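Local structure of cell wall surface anchor family protein (Streptococcus pneumoniae, 4OQ1) at residues A[105-111]-A[123-129]; A[55-61]-A[81-85]. The protein serves as the ancillary pilin RrgC of the pneumococcal pilus, where it probably acts in attaching the fibre to the bacterial cell wall. The protein carries 3 engineered substitutions. All blocks are in the same frame, centred on the assembly; numbering follows the deposited sequence.

Contact 1 (A[105-111]-A[123-129])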
loop_
_atom_site.group_PDB
_atom_site.type_symbol
_atom_site.label_atom_id
_atom_site.label_comp_id
_atom_site.label_asym_id
_atom_site.label_seq_id
_atom_site.Cartn_x
_atom_site.Cartn_y
_atom_site.Cartn_z
ATOM N N ASN A 105 26.059 -39.760 -3.898
ATOM C CA ASN A 105 25.087 -40.616 -3.246
ATOM C C ASN A 105 25.032 -40.315 -1.710
ATOM O O ASN A 105 26.060 -40.013 -1.123
ATOM C CB ASN A 105 25.533 -42.045 -3.380
ATOM C CG ASN A 105 25.081 -42.632 -4.654
ATOM O OD1 ASN A 105 24.658 -41.918 -5.552
ATOM N ND2 ASN A 105 25.085 -43.921 -4.713
ATOM N N GLY A 106 23.850 -40.405 -1.103
ATOM C CA GLY A 106 23.733 -40.149 0.326
ATOM C C GLY A 106 22.333 -39.771 0.777
ATOM O O GLY A 106 21.421 -39.611 -0.026
ATOM N N LEU A 107 22.139 -39.653 2.102
ATOM C CA LEU A 107 20.858 -39.290 2.654
ATOM C C LEU A 107 21.110 -37.945 3.349
ATOM O O LEU A 107 22.001 -37.815 4.124
ATOM C CB LEU A 107 20.386 -40.345 3.624
ATOM C CG LEU A 107 19.113 -40.067 4.415
ATOM C CD1 LEU A 107 17.916 -39.881 3.521
ATOM C CD2 LEU A 107 18.870 -41.179 5.424
ATOM N N TYR A 108 20.365 -36.951 2.928
ATOM C CA TYR A 108 20.696 -35.558 3.176
ATOM C C TYR A 108 19.539 -34.857 3.899
ATOM O O TYR A 108 18.408 -35.131 3.629
ATOM C CB TYR A 108 20.969 -34.916 1.898
ATOM C CG TYR A 108 22.213 -35.390 1.215
ATOM C CD1 TYR A 108 23.450 -34.906 1.548
ATOM C CD2 TYR A 108 22.095 -36.215 0.073
ATOM C CE1 TYR A 108 24.595 -35.328 0.878
ATOM C CE2 TYR A 108 23.212 -36.619 -0.647
ATOM C CZ TYR A 108 24.466 -36.192 -0.240
ATOM O OH TYR A 108 25.555 -36.584 -0.949
ATOM N N TYR A 109 19.848 -34.021 4.905
ATOM C CA TYR A 109 18.848 -33.251 5.587
ATOM C C TYR A 109 19.025 -31.791 5.185
ATOM O O TYR A 109 20.162 -31.275 5.145
ATOM C CB TYR A 109 19.118 -33.359 7.123
ATOM C CG TYR A 109 18.305 -32.495 7.989
ATOM C CD1 TYR A 109 16.903 -32.572 7.985
ATOM C CD2 TYR A 109 18.901 -31.711 8.957
ATOM C CE1 TYR A 109 16.130 -31.751 8.840
ATOM C CE2 TYR A 109 18.160 -30.879 9.766
ATOM C CZ TYR A 109 16.770 -30.934 9.775
ATOM O OH TYR A 109 15.979 -30.201 10.648
ATOM N N VAL A 110 17.907 -31.115 4.931
ATOM C CA VAL A 110 17.870 -29.654 4.558
ATOM C C VAL A 110 16.991 -28.929 5.587
ATOM O O VAL A 110 15.984 -29.478 6.048
ATOM C CB VAL A 110 17.264 -29.457 3.172
ATOM C CG1 VAL A 110 17.112 -27.989 2.761
ATOM C CG2 VAL A 110 18.070 -30.241 2.156
ATOM N N ARG A 111 17.454 -27.768 6.003
ATOM C CA ARG A 111 16.707 -26.862 6.842
ATOM C C ARG A 111 16.248 -25.561 6.195
ATOM O O ARG A 111 15.279 -24.936 6.648
ATOM C CB ARG A 111 17.578 -26.510 8.018
ATOM C CG ARG A 111 17.320 -27.440 9.202
ATOM C CD ARG A 111 18.045 -27.048 10.484
ATOM N NE ARG A 111 17.240 -26.187 11.335
ATOM C CZ ARG A 111 16.335 -26.625 12.192
ATOM N NH1 ARG A 111 16.099 -27.927 12.293
ATOM N NH2 ARG A 111 15.697 -25.769 12.979
ATOM N N ALA A 123 12.669 -24.707 4.994
ATOM C CA ALA A 123 12.118 -25.955 4.578
ATOM C C ALA A 123 12.933 -27.133 5.193
ATOM O O ALA A 123 14.103 -27.271 4.960
ATOM C CB ALA A 123 12.130 -26.032 3.071
ATOM N N GLU A 124 12.260 -27.996 5.905
ATOM C CA GLU A 124 12.858 -29.096 6.544
ATOM C C GLU A 124 12.452 -30.384 5.947
ATOM O O GLU A 124 11.275 -30.768 6.096
ATOM C CB GLU A 124 12.484 -29.085 7.966
ATOM C CG GLU A 124 13.075 -27.813 8.640
ATOM C CD GLU A 124 12.644 -27.643 10.124
ATOM O OE1 GLU A 124 12.025 -28.551 10.694
ATOM O OE2 GLU A 124 12.965 -26.575 10.686
ATOM N N PHE A 125 13.417 -31.048 5.294
ATOM C CA PHE A 125 13.104 -32.327 4.689
ATOM C C PHE A 125 14.356 -33.166 4.514
ATOM O O PHE A 125 15.517 -32.663 4.633
ATOM C CB PHE A 125 12.391 -32.140 3.341
ATOM C CG PHE A 125 13.160 -31.314 2.351
ATOM C CD1 PHE A 125 13.181 -29.919 2.377
ATOM C CD2 PHE A 125 13.907 -31.940 1.372
ATOM C CE1 PHE A 125 13.946 -29.226 1.472
ATOM C CE2 PHE A 125 14.637 -31.236 0.462
ATOM C CZ PHE A 125 14.627 -29.880 0.478
ATOM N N LEU A 126 14.146 -34.402 4.084
ATOM C CA LEU A 126 15.268 -35.227 3.731
ATOM C C LEU A 126 15.106 -35.532 2.280
ATOM O O LEU A 126 13.995 -35.571 1.780
ATOM C CB LEU A 126 15.190 -36.592 4.449
ATOM C CG LEU A 126 15.259 -36.766 5.950
ATOM C CD1 LEU A 126 15.408 -38.226 6.311
ATOM C CD2 LEU A 126 16.425 -36.004 6.458
ATOM N N PHE A 127 16.222 -35.730 1.642
ATOM C CA PHE A 127 16.227 -36.394 0.349
ATOM C C PHE A 127 17.319 -37.491 0.231
ATOM O O PHE A 127 18.387 -37.368 0.794
ATOM C CB PHE A 127 16.289 -35.349 -0.790
ATOM C CG PHE A 127 17.562 -34.575 -0.911
ATOM C CD1 PHE A 127 18.602 -35.028 -1.723
ATOM C CD2 PHE A 127 17.757 -33.444 -0.149
ATOM C CE1 PHE A 127 19.766 -34.296 -1.903
ATOM C CE2 PHE A 127 18.949 -32.721 -0.255
ATOM C CZ PHE A 127 19.959 -33.152 -1.104
ATOM N N GLU A 128 17.126 -38.451 -0.691
ATOM C CA GLU A 128 18.099 -39.540 -0.767
ATOM C C GLU A 128 18.474 -39.706 -2.231
ATOM O O GLU A 128 17.583 -39.742 -3.089
ATOM C CB GLU A 128 17.521 -40.791 -0.151
ATOM C CG GLU A 128 18.469 -41.973 -0.296
ATOM C CD GLU A 128 17.959 -43.227 0.308
ATOM O OE1 GLU A 128 18.621 -43.698 1.221
ATOM O OE2 GLU A 128 16.900 -43.739 -0.112
ATOM N N MET A 129 19.798 -39.667 -2.483
ATOM C CA MET A 129 20.409 -40.090 -3.758
ATOM C C MET A 129 21.016 -41.530 -3.688
ATOM O O MET A 129 21.879 -41.800 -2.913
ATOM C CB MET A 129 21.493 -39.062 -4.036
ATOM C CG MET A 129 20.892 -37.664 -4.253
ATOM S SD MET A 129 19.677 -37.659 -5.597
ATOM C CE MET A 129 19.717 -35.881 -5.929
HETATM O O HOH W 1 13.572 -30.911 10.850
HETATM O O HOH W 2 13.799 -24.434 8.975
#
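Val110 and Tyr108 each meet a phenylalanine of the antiparallel strand 123-129. Val110 CB lies over one face of the Phe125 ring, offset toward its rim, 4.0 Å from the centroid, while its CG2 branch reaches the edge of the Phe127 ring, 3.6 Å from CE2. Phe127 also takes Tyr108 CB over a face, at 3.8 Å from the centroid; the two rings are nearly parallel but slid apart, so overlap is slight. Both phenylalanines place CG between backbone N and carbonyl carbon (chi1 57° in Phe125, 68° in Phe127), and this turns each ring back over its hydrogen-bonded neighbour. On the opposite face of the sheet, Leu126 CD2 packs on Tyr109 CD1, 3.8 Å away.

Beyond these rings, at the strand end, Arg111 NH1 donates to Tyr109 OH over 2.8 Å. Glu124 OE2 stands above a guanidinium face, 3.7 Å from Arg111 NH2, a long salt bridge of charge alone. Water 1 joins Tyr109 OH to Glu124 OE1, which His74 also binds; water 2 links Glu124 OE2 to Arg111 O. Further out, strand 28-33 backs Phe125 and Phe127, whereas helix 66-73 covers Leu126.

Paired backbone bonds, such as Tyr108 N to Phe127 O at 2.9 Å, set the register of this antiparallel ladder within the mixed sheet of the N-terminal domain.

Contact 2 (A[55-61]-A[81-85])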
loop_
_atom_site.group_PDB
_atom_site.type_symbol
_atom_site.label_atom_id
_atom_site.label_comp_id
_atom_site.label_asym_id
_atom_site.label_seq_id
_atom_site.Cartn_x
_atom_site.Cartn_y
_atom_site.Cartn_z
ATOM N N TRP A 55 23.138 -31.414 5.592
ATOM C CA TRP A 55 23.863 -32.324 6.410
ATOM C C TRP A 55 23.720 -33.668 5.825
ATOM O O TRP A 55 22.588 -34.125 5.625
ATOM C CB TRP A 55 23.259 -32.348 7.797
ATOM C CG TRP A 55 23.451 -31.098 8.616
ATOM C CD1 TRP A 55 24.411 -30.895 9.594
ATOM C CD2 TRP A 55 22.735 -29.897 8.523
ATOM N NE1 TRP A 55 24.310 -29.658 10.124
ATOM C CE2 TRP A 55 23.320 -28.986 9.484
ATOM C CE3 TRP A 55 21.714 -29.452 7.712
ATOM C CZ2 TRP A 55 22.829 -27.730 9.686
ATOM C CZ3 TRP A 55 21.210 -28.174 7.883
ATOM C CH2 TRP A 55 21.780 -27.322 8.870
ATOM N N LYS A 56 24.813 -34.382 5.673
ATOM C CA LYS A 56 24.774 -35.767 5.144
ATOM C C LYS A 56 24.751 -36.733 6.313
ATOM O O LYS A 56 25.629 -36.678 7.210
ATOM C CB LYS A 56 26.018 -36.011 4.264
ATOM C CG LYS A 56 26.084 -37.420 3.601
ATOM C CD LYS A 56 27.414 -37.664 2.812
ATOM C CE LYS A 56 27.344 -38.946 1.999
ATOM N NZ LYS A 56 26.982 -40.165 2.770
ATOM N N LEU A 57 23.694 -37.526 6.383
ATOM C CA LEU A 57 23.442 -38.365 7.538
ATOM C C LEU A 57 24.287 -39.648 7.463
ATOM O O LEU A 57 24.579 -40.086 6.416
ATOM C CB LEU A 57 21.938 -38.724 7.707
ATOM C CG LEU A 57 20.818 -37.688 7.677
ATOM C CD1 LEU A 57 19.392 -38.233 8.005
ATOM C CD2 LEU A 57 21.094 -36.614 8.644
ATOM N N ASP A 58 24.709 -40.167 8.625
ATOM C CA ASP A 58 25.433 -41.433 8.741
ATOM C C ASP A 58 24.505 -42.606 8.544
ATOM O O ASP A 58 23.322 -42.469 8.537
ATOM C CB ASP A 58 26.107 -41.538 10.110
ATOM C CG ASP A 58 25.117 -41.610 11.294
ATOM O OD1 ASP A 58 24.197 -42.432 11.309
ATOM O OD2 ASP A 58 25.251 -40.847 12.281
ATOM N N ASP A 59 25.057 -43.793 8.474
ATOM C CA ASP A 59 24.269 -44.992 8.197
ATOM C C ASP A 59 23.305 -45.433 9.254
ATOM O O ASP A 59 22.428 -46.222 9.004
ATOM C CB ASP A 59 25.208 -46.127 7.912
ATOM C CG ASP A 59 26.070 -45.842 6.740
ATOM O OD1 ASP A 59 25.592 -45.142 5.802
ATOM O OD2 ASP A 59 27.216 -46.300 6.805
ATOM N N SER A 60 23.423 -44.940 10.460
ATOM C CA SER A 60 22.326 -45.241 11.400
ATOM C C SER A 60 20.953 -44.649 11.002
ATOM O O SER A 60 19.928 -44.932 11.685
ATOM C CB SER A 60 22.679 -44.753 12.781
ATOM O OG SER A 60 22.639 -43.346 12.797
ATOM N N TYR A 61 20.904 -43.868 9.902
ATOM C CA TYR A 61 19.630 -43.282 9.455
ATOM C C TYR A 61 19.132 -43.893 8.198
ATOM O O TYR A 61 19.872 -44.160 7.284
ATOM C CB TYR A 61 19.769 -41.772 9.291
ATOM C CG TYR A 61 19.973 -41.064 10.645
ATOM C CD1 TYR A 61 18.929 -40.389 11.249
ATOM C CD2 TYR A 61 21.223 -40.972 11.237
ATOM C CE1 TYR A 61 19.099 -39.699 12.468
ATOM C CE2 TYR A 61 21.397 -40.337 12.482
ATOM C CZ TYR A 61 20.338 -39.696 13.078
ATOM O OH TYR A 61 20.433 -38.996 14.292
ATOM N N LEU A 81 23.245 -32.806 15.442
ATOM C CA LEU A 81 23.753 -32.770 14.099
ATOM C C LEU A 81 25.209 -33.102 14.071
ATOM O O LEU A 81 25.775 -33.175 12.977
ATOM C CB LEU A 81 23.597 -31.354 13.509
ATOM C CG LEU A 81 22.179 -30.850 13.631
ATOM C CD1 LEU A 81 22.157 -29.395 13.205
ATOM C CD2 LEU A 81 21.208 -31.704 12.800
ATOM N N SER A 82 25.822 -33.234 15.270
ATOM C CA SER A 82 27.283 -33.207 15.376
ATOM C C SER A 82 27.909 -34.427 14.727
ATOM O O SER A 82 29.057 -34.388 14.311
ATOM C CB SER A 82 27.735 -32.978 16.837
ATOM O OG SER A 82 27.069 -33.885 17.712
ATOM N N SER A 83 27.140 -35.491 14.554
ATOM C CA SER A 83 27.722 -36.618 13.884
ATOM C C SER A 83 27.677 -36.486 12.353
ATOM O O SER A 83 28.196 -37.353 11.700
ATOM C CB SER A 83 27.074 -37.927 14.335
ATOM O OG SER A 83 25.800 -38.094 13.785
ATOM N N PHE A 84 27.015 -35.471 11.777
ATOM C CA PHE A 84 26.725 -35.484 10.343
ATOM C C PHE A 84 27.793 -34.654 9.690
ATOM O O PHE A 84 28.408 -33.838 10.334
ATOM C CB PHE A 84 25.340 -34.877 10.005
ATOM C CG PHE A 84 24.196 -35.498 10.752
ATOM C CD1 PHE A 84 24.233 -36.821 11.087
ATOM C CD2 PHE A 84 23.099 -34.764 11.041
ATOM C CE1 PHE A 84 23.198 -37.372 11.810
ATOM C CE2 PHE A 84 22.005 -35.339 11.730
ATOM C CZ PHE A 84 22.123 -36.615 12.158
ATOM N N LYS A 85 27.977 -34.868 8.396
ATOM C CA LYS A 85 28.899 -34.113 7.603
ATOM C C LYS A 85 28.119 -32.926 7.019
ATOM O O LYS A 85 27.193 -33.137 6.258
ATOM C CB LYS A 85 29.478 -34.973 6.463
ATOM C CG LYS A 85 30.370 -34.234 5.466
ATOM C CD LYS A 85 30.588 -34.946 4.094
ATOM C CE LYS A 85 31.815 -34.342 3.356
ATOM N NZ LYS A 85 32.126 -34.953 2.026
#
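Lys56 N gives its hydrogen to Lys85 O over 2.7 Å in an almost straight bond, 174° at the hydrogen, although it arrives tilted from the carbonyl plane. The return bond, from Lys85 N to Lys56 O, is longer at 3.2 Å and falls on a lone pair in the carbonyl plane. Together they make Lys56 and Lys85 an antiparallel hydrogen-bonded pair, with both side chains on one face of the sheet.

Phe84, immediately before this pair, carries the apolar part of the contact. Leu57 CD2 sits over the centre of its ring, 3.5 Å from the centroid. With CG anti to the carbonyl carbon (chi1 -54°), Phe84 lies alongside Leu57, pointing the same way. The phenyl edge faces the Tyr61 ring in an offset edge-to-face stack, planes at 84° and CE1 3.5 Å from Tyr61 CE2. Around the ring, then, a methyl covers one face and a tyrosine meets the edge.

Two type I beta turns frame this arrangement: Leu81 to Phe84 delivers the phenylalanine to the start of strand 85-93, and Asp58 to Tyr61 brings the tyrosine back against it after strand 50-56. The connection between the segments includes helix 66-73, whose Ile69 touches both Leu57 and Tyr61.

Trp55 closes the other end. Its CB rests 3.9 Å from Phe84 CB, and the pyrrole side of the indole meets Leu81, NE1 lying 3.8 Å from Leu81 CD1. Lys86 makes a cation-pi contact with the indole, and Trp76 touches both Trp55 and Leu81.

How the contacts relate
One sheet here takes in a short and a longer connection: 11 residues separate the segments of contact 1, and 19, including helix 66-73, those of contact 2. Their centres are 11 Å apart, and both segments of contact 2 precede those of contact 1 in the sequence. Strands 50-56 and 106-110 are neighbours in the mixed sheet, so the order across this part runs 120-129, 106-110, 50-56, 85-93. Probable hydrogen bonds join them: Tyr109 N to Trp55 O and Leu107 O to Leu57 N, each 2.8 Å. Helix 66-73 touches side chains of both. The contacts thus belong to the same N-terminal domain, lying toward one end of the elongated pilin.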